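Local coordinates for protein putative hydrolase (Burkholderia cenocepacia, PDB 4X00) that probably acts as an alpha/beta hydrolase, perhaps an esterase that cleaves aryl (phenol) esters, at residues S119-A124 with K128-A133; I38-L43 with G115-N120; A96-T101 with P106-W111. One frame throughout, in Å; residues are numbered along the deposited sequence.

Contact 1 of 3, residues S119-A124 with K128-A133; sequences SNYLAA and KGIAGA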
ATOM      1  N   SER A 119       1.611   9.398  -0.970  1.00 10.21           N
ATOM      2  CA  SER A 119       2.231  10.706  -0.710  1.00 10.45           C
ATOM      3  C   SER A 119       2.856  11.276  -1.975  1.00 10.70           C
ATOM      4  O   SER A 119       2.746  12.480  -2.236  1.00 11.02           O
ATOM      5  CB  SER A 119       3.312  10.625   0.365  1.00 10.50           C
ATOM      6  OG  SER A 119       2.713  10.288   1.597  1.00 10.96           O
ATOM      7  N   ASN A 120       3.528  10.421  -2.748  1.00 11.00           N
ATOM      8  CA  ASN A 120       4.159  10.892  -3.975  1.00 11.62           C
ATOM      9  C   ASN A 120       3.121  11.290  -5.027  1.00 11.79           C
ATOM     10  O   ASN A 120       3.332  12.265  -5.763  1.00 12.21           O
ATOM     11  CB  ASN A 120       5.125   9.835  -4.505  1.00 12.27           C
ATOM     12  CG  ASN A 120       6.422   9.834  -3.749  1.00 13.00           C
ATOM     13  OD1 ASN A 120       6.912  10.903  -3.363  1.00 14.96           O
ATOM     14  ND2 ASN A 120       7.030   8.645  -3.576  1.00 13.50           N
ATOM     15  N   TYR A 121       1.990  10.587  -5.061  1.00 11.35           N
ATOM     16  CA  TYR A 121       0.889  10.980  -5.922  1.00 11.40           C
ATOM     17  C   TYR A 121       0.326  12.344  -5.510  1.00 12.12           C
ATOM     18  O   TYR A 121       0.138  13.230  -6.362  1.00 12.62           O
ATOM     19  CB  TYR A 121      -0.212   9.898  -5.898  1.00 11.82           C
ATOM     20  CG  TYR A 121      -1.453  10.322  -6.630  1.00 10.88           C
ATOM     21  CD1 TYR A 121      -1.548  10.171  -8.015  1.00 11.22           C
ATOM     22  CD2 TYR A 121      -2.503  10.938  -5.959  1.00 11.56           C
ATOM     23  CE1 TYR A 121      -2.686  10.584  -8.704  1.00 11.42           C
ATOM     24  CE2 TYR A 121      -3.638  11.340  -6.635  1.00 12.44           C
ATOM     25  CZ  TYR A 121      -3.723  11.191  -8.009  1.00 12.27           C
ATOM     26  OH  TYR A 121      -4.873  11.613  -8.662  1.00 13.90           O
ATOM     27  N   LEU A 122       0.082  12.523  -4.212  1.00 11.35           N
ATOM     28  CA  LEU A 122      -0.389  13.820  -3.715  1.00 12.68           C
ATOM     29  C   LEU A 122       0.603  14.925  -4.044  1.00 13.86           C
ATOM     30  O   LEU A 122       0.206  16.028  -4.427  1.00 14.42           O
ATOM     31  CB  LEU A 122      -0.608  13.749  -2.211  1.00 11.86           C
ATOM     32  CG  LEU A 122      -1.823  12.917  -1.807  1.00 12.54           C
ATOM     33  CD1 LEU A 122      -1.819  12.751  -0.292  1.00 12.76           C
ATOM     34  CD2 LEU A 122      -3.158  13.547  -2.273  1.00 13.81           C
ATOM     35  N   ALA A 123       1.898  14.647  -3.922  1.00 13.78           N
ATOM     36  CA  ALA A 123       2.892  15.700  -4.180  1.00 14.37           C
ATOM     37  C   ALA A 123       2.872  16.132  -5.641  1.00 16.28           C
ATOM     38  O   ALA A 123       2.967  17.327  -5.961  1.00 17.79           O
ATOM     39  CB  ALA A 123       4.282  15.215  -3.780  1.00 14.35           C
ATOM     40  N   ALA A 124       2.741  15.157  -6.535  1.00 15.98           N
ATOM     41  CA  ALA A 124       2.846  15.451  -7.966  1.00 17.02           C
ATOM     42  C   ALA A 124       1.532  15.936  -8.586  1.00 17.75           C
ATOM     43  O   ALA A 124       1.543  16.776  -9.502  1.00 19.95           O
ATOM     44  CB  ALA A 124       3.343  14.207  -8.712  1.00 18.64           C
ATOM     45  N   LYS A 128      -7.224  16.772  -6.249  1.00 16.10           N
ATOM     46  CA  LYS A 128      -8.497  17.133  -6.869  1.00 17.44           C
ATOM     47  C   LYS A 128      -9.098  15.946  -7.615  1.00 17.88           C
ATOM     48  O   LYS A 128     -10.297  15.920  -7.883  1.00 19.94           O
ATOM     49  CB  LYS A 128      -8.338  18.338  -7.804  1.00 18.18           C
ATOM     50  N   GLY A 129      -8.272  14.939  -7.918  1.00 15.59           N
ATOM     51  CA  GLY A 129      -8.760  13.743  -8.590  1.00 15.31           C
ATOM     52  C   GLY A 129      -9.236  12.612  -7.682  1.00 14.84           C
ATOM     53  O   GLY A 129      -9.625  11.558  -8.168  1.00 16.84           O
ATOM     54  N   ILE A 130      -9.188  12.808  -6.368  1.00 13.33           N
ATOM     55  CA  ILE A 130      -9.572  11.739  -5.465  1.00 12.01           C
ATOM     56  C   ILE A 130     -10.547  12.270  -4.412  1.00 12.57           C
ATOM     57  O   ILE A 130     -10.703  13.471  -4.271  1.00 13.38           O
ATOM     58  CB  ILE A 130      -8.323  11.091  -4.778  1.00 11.85           C
ATOM     59  CG1 ILE A 130      -7.612  12.076  -3.832  1.00 12.39           C
ATOM     60  CG2 ILE A 130      -7.373  10.519  -5.841  1.00 12.50           C
ATOM     61  CD1 ILE A 130      -6.564  11.425  -2.913  1.00 12.91           C
ATOM     62  N   ALA A 131     -11.174  11.361  -3.668  1.00 11.45           N
ATOM     63  CA  ALA A 131     -12.142  11.737  -2.647  1.00 11.71           C
ATOM     64  C   ALA A 131     -11.568  11.668  -1.238  1.00  9.83           C
ATOM     65  O   ALA A 131     -12.145  12.233  -0.319  1.00 10.25           O
ATOM     66  CB  ALA A 131     -13.386  10.843  -2.745  1.00 12.99           C
ATOM     67  N   GLY A 132     -10.445  10.985  -1.058  1.00  9.73           N
ATOM     68  CA  GLY A 132      -9.868  10.786   0.254  1.00  9.39           C
ATOM     69  C   GLY A 132      -8.805   9.698   0.179  1.00  9.33           C
ATOM     70  O   GLY A 132      -8.676   9.024  -0.855  1.00 10.23           O
ATOM     71  N   ALA A 133      -8.078   9.489   1.276  1.00  8.93           N
ATOM     72  CA  ALA A 133      -7.090   8.425   1.306  1.00  9.00           C
ATOM     73  C   ALA A 133      -6.992   7.838   2.691  1.00  9.42           C
ATOM     74  O   ALA A 133      -7.074   8.564   3.683  1.00  9.87           O
ATOM     75  CB  ALA A 133      -5.723   8.946   0.852  1.00 10.53           C
TER
HETATM   76  O   HOH W   1      -5.610  14.116  -7.823  1.00 18.89           O
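Tyr121 and Leu122, on helix 113-125, meet Ile130 in the turn that leads into strand 132-136, and the two backbones keep well apart, the nearest CA atoms being Leu122 CA and Lys128 CA at 9.3 Å. Long side chains therefore have to bridge the gap. Ile130 does so with both branches. Its CG1 lies between the backbone N and the carbonyl carbon (chi1 66°), which sends the two arms to different neighbours. CG2 meets Tyr121 CE2 at 3.9 Å, approaching the ring obliquely as the two side chains run past each other in opposite directions. CD1 meets Leu122 CD2 at 4.1 Å, where the two chains cross nearly at right angles. This is the return half of a beta-alpha-beta unit, strand 107-111, helix 113-125, strand 132-136, and branched aliphatic groups suit the greasy layer between helix and sheet. Tyrosine adds a polar end to that layer. Its OH lies 2.7 Å from a bridging water, which in turn accepts from Gly129 N at 2.8 Å, so a backbone N-H at the margin of the apolar patch is satisfied. Leu94 and Ile98 of helix 87-100 also pack on Tyr121.

Contact 2 of 3, residues I38-L43 with G115-N120; sequences IFIHGL and GAVISN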
ATOM      1  N   ILE A  38      -9.480   2.357  -4.714  1.00  8.81           N
ATOM      2  CA  ILE A  38      -8.264   1.771  -5.283  1.00  8.09           C
ATOM      3  C   ILE A  38      -7.329   1.381  -4.153  1.00  8.50           C
ATOM      4  O   ILE A  38      -6.945   2.237  -3.334  1.00  9.27           O
ATOM      5  CB  ILE A  38      -7.573   2.754  -6.234  1.00  9.05           C
ATOM      6  CG1 ILE A  38      -8.487   3.093  -7.425  1.00 10.78           C
ATOM      7  CG2 ILE A  38      -6.257   2.185  -6.707  1.00  9.42           C
ATOM      8  CD1 ILE A  38      -7.994   4.283  -8.271  1.00 11.65           C
ATOM      9  N   PHE A  39      -7.026   0.073  -4.099  1.00  7.88           N
ATOM     10  CA  PHE A  39      -6.165  -0.514  -3.082  1.00  7.83           C
ATOM     11  C   PHE A  39      -4.740  -0.636  -3.604  1.00  7.77           C
ATOM     12  O   PHE A  39      -4.532  -1.144  -4.709  1.00  9.55           O
ATOM     13  CB  PHE A  39      -6.651  -1.897  -2.690  1.00  8.66           C
ATOM     14  CG  PHE A  39      -8.019  -1.902  -2.068  1.00  8.84           C
ATOM     15  CD1 PHE A  39      -9.145  -1.974  -2.866  1.00 10.56           C
ATOM     16  CD2 PHE A  39      -8.172  -1.875  -0.680  1.00  8.49           C
ATOM     17  CE1 PHE A  39     -10.421  -2.007  -2.293  1.00 11.24           C
ATOM     18  CE2 PHE A  39      -9.439  -1.895  -0.090  1.00  9.45           C
ATOM     19  CZ  PHE A  39     -10.557  -1.970  -0.901  1.00 10.67           C
ATOM     20  N   ILE A  40      -3.777  -0.185  -2.803  1.00  7.93           N
ATOM     21  CA  ILE A  40      -2.363  -0.133  -3.178  1.00  8.10           C
ATOM     22  C   ILE A  40      -1.590  -0.909  -2.146  1.00  7.90           C
ATOM     23  O   ILE A  40      -1.557  -0.507  -0.980  1.00  8.70           O
ATOM     24  CB  ILE A  40      -1.853   1.316  -3.218  1.00  9.34           C
ATOM     25  CG1 ILE A  40      -2.790   2.185  -4.061  1.00 10.97           C
ATOM     26  CG2 ILE A  40      -0.424   1.361  -3.782  1.00  9.50           C
ATOM     27  CD1 ILE A  40      -2.666   3.666  -3.735  1.00 14.11           C
ATOM     28  N   HIS A  41      -1.036  -2.057  -2.527  1.00  8.00           N
ATOM     29  CA  HIS A  41      -0.373  -2.915  -1.556  1.00  7.66           C
ATOM     30  C   HIS A  41       1.038  -2.421  -1.193  1.00  8.17           C
ATOM     31  O   HIS A  41       1.474  -1.359  -1.652  1.00  8.08           O
ATOM     32  CB  HIS A  41      -0.318  -4.365  -2.069  1.00  7.73           C
ATOM     33  CG  HIS A  41       0.576  -4.559  -3.260  1.00  7.05           C
ATOM     34  ND1 HIS A  41       1.946  -4.706  -3.158  1.00  8.06           N
ATOM     35  CD2 HIS A  41       0.283  -4.658  -4.583  1.00  7.25           C
ATOM     36  CE1 HIS A  41       2.461  -4.865  -4.377  1.00  8.07           C
ATOM     37  NE2 HIS A  41       1.470  -4.868  -5.257  1.00  7.44           N
ATOM     38  N   GLY A  42       1.718  -3.183  -0.338  1.00  7.76           N
ATOM     39  CA  GLY A  42       3.017  -2.797   0.179  1.00  8.17           C
ATOM     40  C   GLY A  42       4.132  -3.701  -0.316  1.00  7.78           C
ATOM     41  O   GLY A  42       3.939  -4.557  -1.193  1.00  7.80           O
ATOM     42  N   LEU A  43       5.294  -3.507   0.271  1.00  7.58           N
ATOM     43  CA  LEU A  43       6.500  -4.186  -0.201  1.00  7.37           C
ATOM     44  C   LEU A  43       6.354  -5.702  -0.105  1.00  7.82           C
ATOM     45  O   LEU A  43       5.929  -6.221   0.945  1.00  9.04           O
ATOM     46  CB  LEU A  43       7.696  -3.734   0.634  1.00  7.98           C
ATOM     47  CG  LEU A  43       9.038  -4.339   0.205  1.00  8.67           C
ATOM     48  CD1 LEU A  43       9.421  -3.976  -1.256  1.00 10.34           C
ATOM     49  CD2 LEU A  43      10.104  -3.877   1.178  1.00  9.69           C
ATOM     50  N   GLY A 115       1.427   3.578   1.073  1.00  8.73           N
ATOM     51  CA  GLY A 115       1.243   4.909   1.654  1.00  9.77           C
ATOM     52  C   GLY A 115       2.224   5.919   1.069  1.00  9.55           C
ATOM     53  O   GLY A 115       1.877   7.076   0.798  1.00  9.59           O
ATOM     54  N   ALA A 116       3.459   5.475   0.858  1.00 10.07           N
ATOM     55  CA  ALA A 116       4.450   6.358   0.239  1.00 10.71           C
ATOM     56  C   ALA A 116       4.083   6.669  -1.208  1.00 10.49           C
ATOM     57  O   ALA A 116       4.312   7.789  -1.697  1.00 11.36           O
ATOM     58  CB  ALA A 116       5.838   5.717   0.312  1.00 11.60           C
ATOM     59  N   VAL A 117       3.534   5.674  -1.900  1.00 10.00           N
ATOM     60  CA  VAL A 117       3.034   5.930  -3.256  1.00 10.19           C
ATOM     61  C   VAL A 117       1.937   7.017  -3.224  1.00  9.37           C
ATOM     62  O   VAL A 117       1.942   7.936  -4.072  1.00 10.21           O
ATOM     63  CB  VAL A 117       2.476   4.639  -3.901  1.00 10.83           C
ATOM     64  CG1 VAL A 117       1.764   4.921  -5.223  1.00 12.00           C
ATOM     65  CG2 VAL A 117       3.579   3.571  -4.093  1.00 10.38           C
ATOM     66  N   ILE A 118       1.000   6.928  -2.264  1.00  9.55           N
ATOM     67  CA  ILE A 118      -0.016   7.980  -2.142  1.00  9.53           C
ATOM     68  C   ILE A 118       0.630   9.334  -1.874  1.00 10.09           C
ATOM     69  O   ILE A 118       0.226  10.335  -2.489  1.00 10.14           O
ATOM     70  CB  ILE A 118      -1.042   7.646  -1.038  1.00  9.72           C
ATOM     71  CG1 ILE A 118      -1.860   6.430  -1.462  1.00  9.62           C
ATOM     72  CG2 ILE A 118      -1.978   8.856  -0.813  1.00 10.33           C
ATOM     73  CD1 ILE A 118      -2.817   5.906  -0.373  1.00  9.73           C
ATOM     74  N   SER A 119       1.611   9.398  -0.970  1.00 10.21           N
ATOM     75  CA  SER A 119       2.231  10.706  -0.710  1.00 10.45           C
ATOM     76  C   SER A 119       2.856  11.276  -1.975  1.00 10.70           C
ATOM     77  O   SER A 119       2.746  12.480  -2.236  1.00 11.02           O
ATOM     78  CB  SER A 119       3.312  10.625   0.365  1.00 10.50           C
ATOM     79  OG  SER A 119       2.713  10.288   1.597  1.00 10.96           O
ATOM     80  N   ASN A 120       3.528  10.421  -2.748  1.00 11.00           N
ATOM     81  CA  ASN A 120       4.159  10.892  -3.975  1.00 11.62           C
ATOM     82  C   ASN A 120       3.121  11.290  -5.027  1.00 11.79           C
ATOM     83  O   ASN A 120       3.332  12.265  -5.763  1.00 12.21           O
ATOM     84  CB  ASN A 120       5.125   9.835  -4.505  1.00 12.27           C
ATOM     85  CG  ASN A 120       6.422   9.834  -3.749  1.00 13.00           C
ATOM     86  OD1 ASN A 120       6.912  10.903  -3.363  1.00 14.96           O
ATOM     87  ND2 ASN A 120       7.030   8.645  -3.576  1.00 13.50           N
TER
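Ile40, the last residue of strand 36-40, packs against helix 113-125, the helix that starts at the probable nucleophile elbow of the alpha/beta hydrolase fold, and touches it through Val117 and Ile118. The CD1 methyl of Ile40 does most of the work: it reaches Ile118 CG1 at 3.7 Å and Ile118 CD1 at 4.0 Å, the two side chains crossing obliquely. In Ile40 the CG1 arm is anti to the carbonyl carbon (chi1 -51°), while CG2 turns to the other neighbour and meets Val117 CB at 4.4 Å. A beta-branched residue thus covers two successive helix positions from a single strand site. The closest backbone approach is 7.9 Å, between Ile40 CA and Gly115 CA, and the side chains of Ile40, Val117 and Ile118 span the gap between strand and helix. Past Ile40 the chain enters the His-Gly loop, which in relatives helps to form the oxyanion hole. The side chain of His41 starts away from the helix, and its ring steadies this loop: ND1 donates to Gly42 O at 2.8 Å, with an N-H...O angle of 158° and the acceptor nearly in the ring plane, and its NE2 accepts from the backbone N of Leu69. Leu94 of helix 87-100 and Tyr67 of strand 63-67 also touch Ile40.

Contact 3 of 3, residues A96-T101 with P106-W111; sequences AIIEST and PVLVGW
Ile97 O, near the end of helix 87-100, takes two hydrogen bonds from a single residue: Thr101 OG1 at 2.7 Å and Thr101 N at 3.1 Å. The two donors come from opposite faces of the carbonyl plane, the hydroxyl at a C=O...O angle of 143°. With chi1 at 61°, the threonine folds its hydroxyl back toward the helix, and the same OG1 accepts from Ala103 N, so one short polar side chain serves both a carbonyl of the helix and the chain that follows. The helix belongs to the alpha/beta hydrolase fold, where it forms a crossover from strand 63-67 to strand 107-111, passing over strand 36-40 that lies between them in the sheet. Ile98 makes the contact with the second strand. With chi1 at -67°, its CG1 sits beside the backbone N, on the side away from the carbonyl carbon, 4.4 Å from Pro106 CG, and carries CD1 onward to Leu108 CD2, also at 4.4 Å. An isoleucine suits this place because it can reach both Pro106, just before the strand, and Leu108 within it, and Ile38 of the intervening strand touches it as well. Pro106 offers a rigid, puckered apolar ring. The CD2 end of Leu108 reaches the Ile98 side of the sheet, whereas Val107 and Val109 pack against helix 266-280 on the other face. At the far end, before the serine of the probable nucleophile elbow, Trp111 NE1 donates to the backbone O of His259.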
ATOM      1  N   ALA A  96      -1.957   6.534 -13.769  1.00 13.13           N
ATOM      2  CA  ALA A  96      -2.367   5.862 -14.988  1.00 14.83           C
ATOM      3  C   ALA A  96      -3.566   4.952 -14.733  1.00 16.07           C
ATOM      4  O   ALA A  96      -4.477   4.863 -15.562  1.00 17.08           O
ATOM      5  CB  ALA A  96      -1.203   5.071 -15.568  1.00 15.19           C
ATOM      6  N   ILE A  97      -3.562   4.259 -13.601  1.00 15.72           N
ATOM      7  CA  ILE A  97      -4.724   3.447 -13.241  1.00 16.29           C
ATOM      8  C   ILE A  97      -5.964   4.303 -12.975  1.00 16.53           C
ATOM      9  O   ILE A  97      -7.036   3.969 -13.463  1.00 17.21           O
ATOM     10  CB  ILE A  97      -4.371   2.573 -12.074  1.00 17.10           C
ATOM     11  CG1 ILE A  97      -3.440   1.487 -12.654  1.00 18.43           C
ATOM     12  CG2 ILE A  97      -5.611   1.973 -11.367  1.00 18.01           C
ATOM     13  CD1 ILE A  97      -2.741   0.711 -11.679  1.00 19.49           C
ATOM     14  N   ILE A  98      -5.827   5.416 -12.250  1.00 15.50           N
ATOM     15  CA  ILE A  98      -6.964   6.322 -12.044  1.00 16.06           C
ATOM     16  C   ILE A  98      -7.531   6.770 -13.384  1.00 18.12           C
ATOM     17  O   ILE A  98      -8.746   6.785 -13.589  1.00 18.91           O
ATOM     18  CB  ILE A  98      -6.549   7.540 -11.194  1.00 15.30           C
ATOM     19  CG1 ILE A  98      -6.222   7.057  -9.773  1.00 15.49           C
ATOM     20  CG2 ILE A  98      -7.653   8.607 -11.185  1.00 16.32           C
ATOM     21  CD1 ILE A  98      -5.571   8.089  -8.879  1.00 15.92           C
ATOM     22  N   GLU A  99      -6.654   7.092 -14.324  1.00 19.09           N
ATOM     23  CA  GLU A  99      -7.124   7.548 -15.638  1.00 23.22           C
ATOM     24  C   GLU A  99      -7.765   6.435 -16.467  1.00 23.36           C
ATOM     25  O   GLU A  99      -8.849   6.615 -17.042  1.00 23.18           O
ATOM     26  CB  GLU A  99      -5.975   8.178 -16.421  1.00 27.76           C
ATOM     27  CG  GLU A  99      -5.610   9.539 -15.874  1.00 33.42           C
ATOM     28  CD  GLU A  99      -4.504  10.233 -16.651  1.00 38.91           C
ATOM     29  OE1 GLU A  99      -4.476  10.135 -17.907  1.00 41.47           O
ATOM     30  OE2 GLU A  99      -3.659  10.890 -15.993  1.00 40.48           O
ATOM     31  N   SER A 100      -7.103   5.286 -16.528  1.00 23.87           N
ATOM     32  CA  SER A 100      -7.537   4.226 -17.430  1.00 25.88           C
ATOM     33  C   SER A 100      -8.878   3.651 -17.005  1.00 26.81           C
ATOM     34  O   SER A 100      -9.716   3.300 -17.840  1.00 27.99           O
ATOM     35  CB  SER A 100      -6.483   3.123 -17.496  1.00 27.61           C
ATOM     36  OG  SER A 100      -6.798   2.207 -18.534  1.00 30.24           O
ATOM     37  N   THR A 101      -9.077   3.554 -15.699  1.00 26.50           N
ATOM     38  CA  THR A 101     -10.318   3.027 -15.161  1.00 26.52           C
ATOM     39  C   THR A 101     -11.434   4.066 -15.203  1.00 26.77           C
ATOM     40  O   THR A 101     -12.599   3.750 -14.972  1.00 26.67           O
ATOM     41  CB  THR A 101     -10.120   2.555 -13.719  1.00 26.13           C
ATOM     42  OG1 THR A 101      -9.710   3.669 -12.919  1.00 26.01           O
ATOM     43  CG2 THR A 101      -9.051   1.467 -13.658  1.00 26.32           C
ATOM     44  N   PRO A 106     -11.916   8.491  -6.771  1.00 14.04           N
ATOM     45  CA  PRO A 106     -11.728   7.287  -5.948  1.00 12.85           C
ATOM     46  C   PRO A 106     -11.206   7.633  -4.569  1.00 11.49           C
ATOM     47  O   PRO A 106     -10.546   8.657  -4.367  1.00 11.83           O
ATOM     48  CB  PRO A 106     -10.653   6.480  -6.713  1.00 13.20           C
ATOM     49  CG  PRO A 106      -9.881   7.537  -7.423  1.00 14.79           C
ATOM     50  CD  PRO A 106     -10.897   8.587  -7.832  1.00 14.57           C
ATOM     51  N   VAL A 107     -11.468   6.742  -3.628  1.00  9.72           N
ATOM     52  CA  VAL A 107     -10.745   6.747  -2.362  1.00  9.59           C
ATOM     53  C   VAL A 107      -9.529   5.834  -2.543  1.00 10.41           C
ATOM     54  O   VAL A 107      -9.674   4.721  -3.043  1.00 11.04           O
ATOM     55  CB  VAL A 107     -11.640   6.264  -1.213  1.00  9.79           C
ATOM     56  CG1 VAL A 107     -10.807   5.995   0.053  1.00 11.08           C
ATOM     57  CG2 VAL A 107     -12.753   7.300  -0.947  1.00 10.34           C
ATOM     58  N   LEU A 108      -8.360   6.308  -2.130  1.00  9.41           N
ATOM     59  CA  LEU A 108      -7.126   5.512  -2.174  1.00  8.75           C
ATOM     60  C   LEU A 108      -6.896   4.819  -0.848  1.00  8.96           C
ATOM     61  O   LEU A 108      -7.104   5.426   0.211  1.00  9.93           O
ATOM     62  CB  LEU A 108      -5.926   6.405  -2.477  1.00  9.08           C
ATOM     63  CG  LEU A 108      -6.089   7.305  -3.707  1.00  9.83           C
ATOM     64  CD1 LEU A 108      -4.818   8.117  -3.907  1.00 11.60           C
ATOM     65  CD2 LEU A 108      -6.442   6.439  -4.947  1.00 10.13           C
ATOM     66  N   VAL A 109      -6.482   3.554  -0.885  1.00  7.99           N
ATOM     67  CA  VAL A 109      -6.168   2.811   0.348  1.00  7.25           C
ATOM     68  C   VAL A 109      -4.763   2.275   0.138  1.00  7.77           C
ATOM     69  O   VAL A 109      -4.557   1.421  -0.719  1.00  9.20           O
ATOM     70  CB  VAL A 109      -7.145   1.660   0.600  1.00  7.65           C
ATOM     71  CG1 VAL A 109      -6.774   0.887   1.877  1.00  8.88           C
ATOM     72  CG2 VAL A 109      -8.565   2.216   0.684  1.00  9.60           C
ATOM     73  N   GLY A 110      -3.807   2.758   0.913  1.00  7.55           N
ATOM     74  CA  GLY A 110      -2.406   2.394   0.689  1.00  8.55           C
ATOM     75  C   GLY A 110      -1.782   1.725   1.895  1.00  8.40           C
ATOM     76  O   GLY A 110      -1.761   2.309   2.973  1.00  8.77           O
ATOM     77  N   TRP A 111      -1.280   0.507   1.717  1.00  7.81           N
ATOM     78  CA  TRP A 111      -0.634  -0.258   2.782  1.00  8.20           C
ATOM     79  C   TRP A 111       0.874  -0.082   2.716  1.00  7.67           C
ATOM     80  O   TRP A 111       1.482  -0.444   1.705  1.00  7.95           O
ATOM     81  CB  TRP A 111      -0.984  -1.739   2.648  1.00  8.63           C
ATOM     82  CG  TRP A 111      -0.276  -2.623   3.618  1.00  8.40           C
ATOM     83  CD1 TRP A 111      -0.019  -2.345   4.929  1.00  8.41           C
ATOM     84  CD2 TRP A 111       0.269  -3.938   3.360  1.00  9.67           C
ATOM     85  NE1 TRP A 111       0.649  -3.410   5.507  1.00  8.22           N
ATOM     86  CE2 TRP A 111       0.834  -4.392   4.565  1.00  9.17           C
ATOM     87  CE3 TRP A 111       0.297  -4.782   2.236  1.00 11.30           C
ATOM     88  CZ2 TRP A 111       1.419  -5.647   4.691  1.00 10.43           C
ATOM     89  CZ3 TRP A 111       0.909  -6.021   2.358  1.00 12.36           C
ATOM     90  CH2 TRP A 111       1.473  -6.434   3.569  1.00 11.63           C
TER

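In the fold
The three contacts lie close together on three neighbouring parallel strands of the sheet, with centres 9 to 11 Å apart. Along the chain, contact 3 falls between the two segments of contact 2, and contact 1 follows directly, sharing Ser119 and Asn120 with contact 2 on helix 113-125. Strands 36-40, 107-111 and 132-136 are joined side by side: Ile40 N lies 2.7 Å from Val109 O, and Gly132 O 3.0 Å from Leu108 N, both probable hydrogen bonds. Ile98 of helix 87-100 and Ile118 of helix 113-125 both pack on Leu108, so the two helices lie on the same face of the sheet, which carries, at the end of strand 107-111, the probable nucleophile elbow.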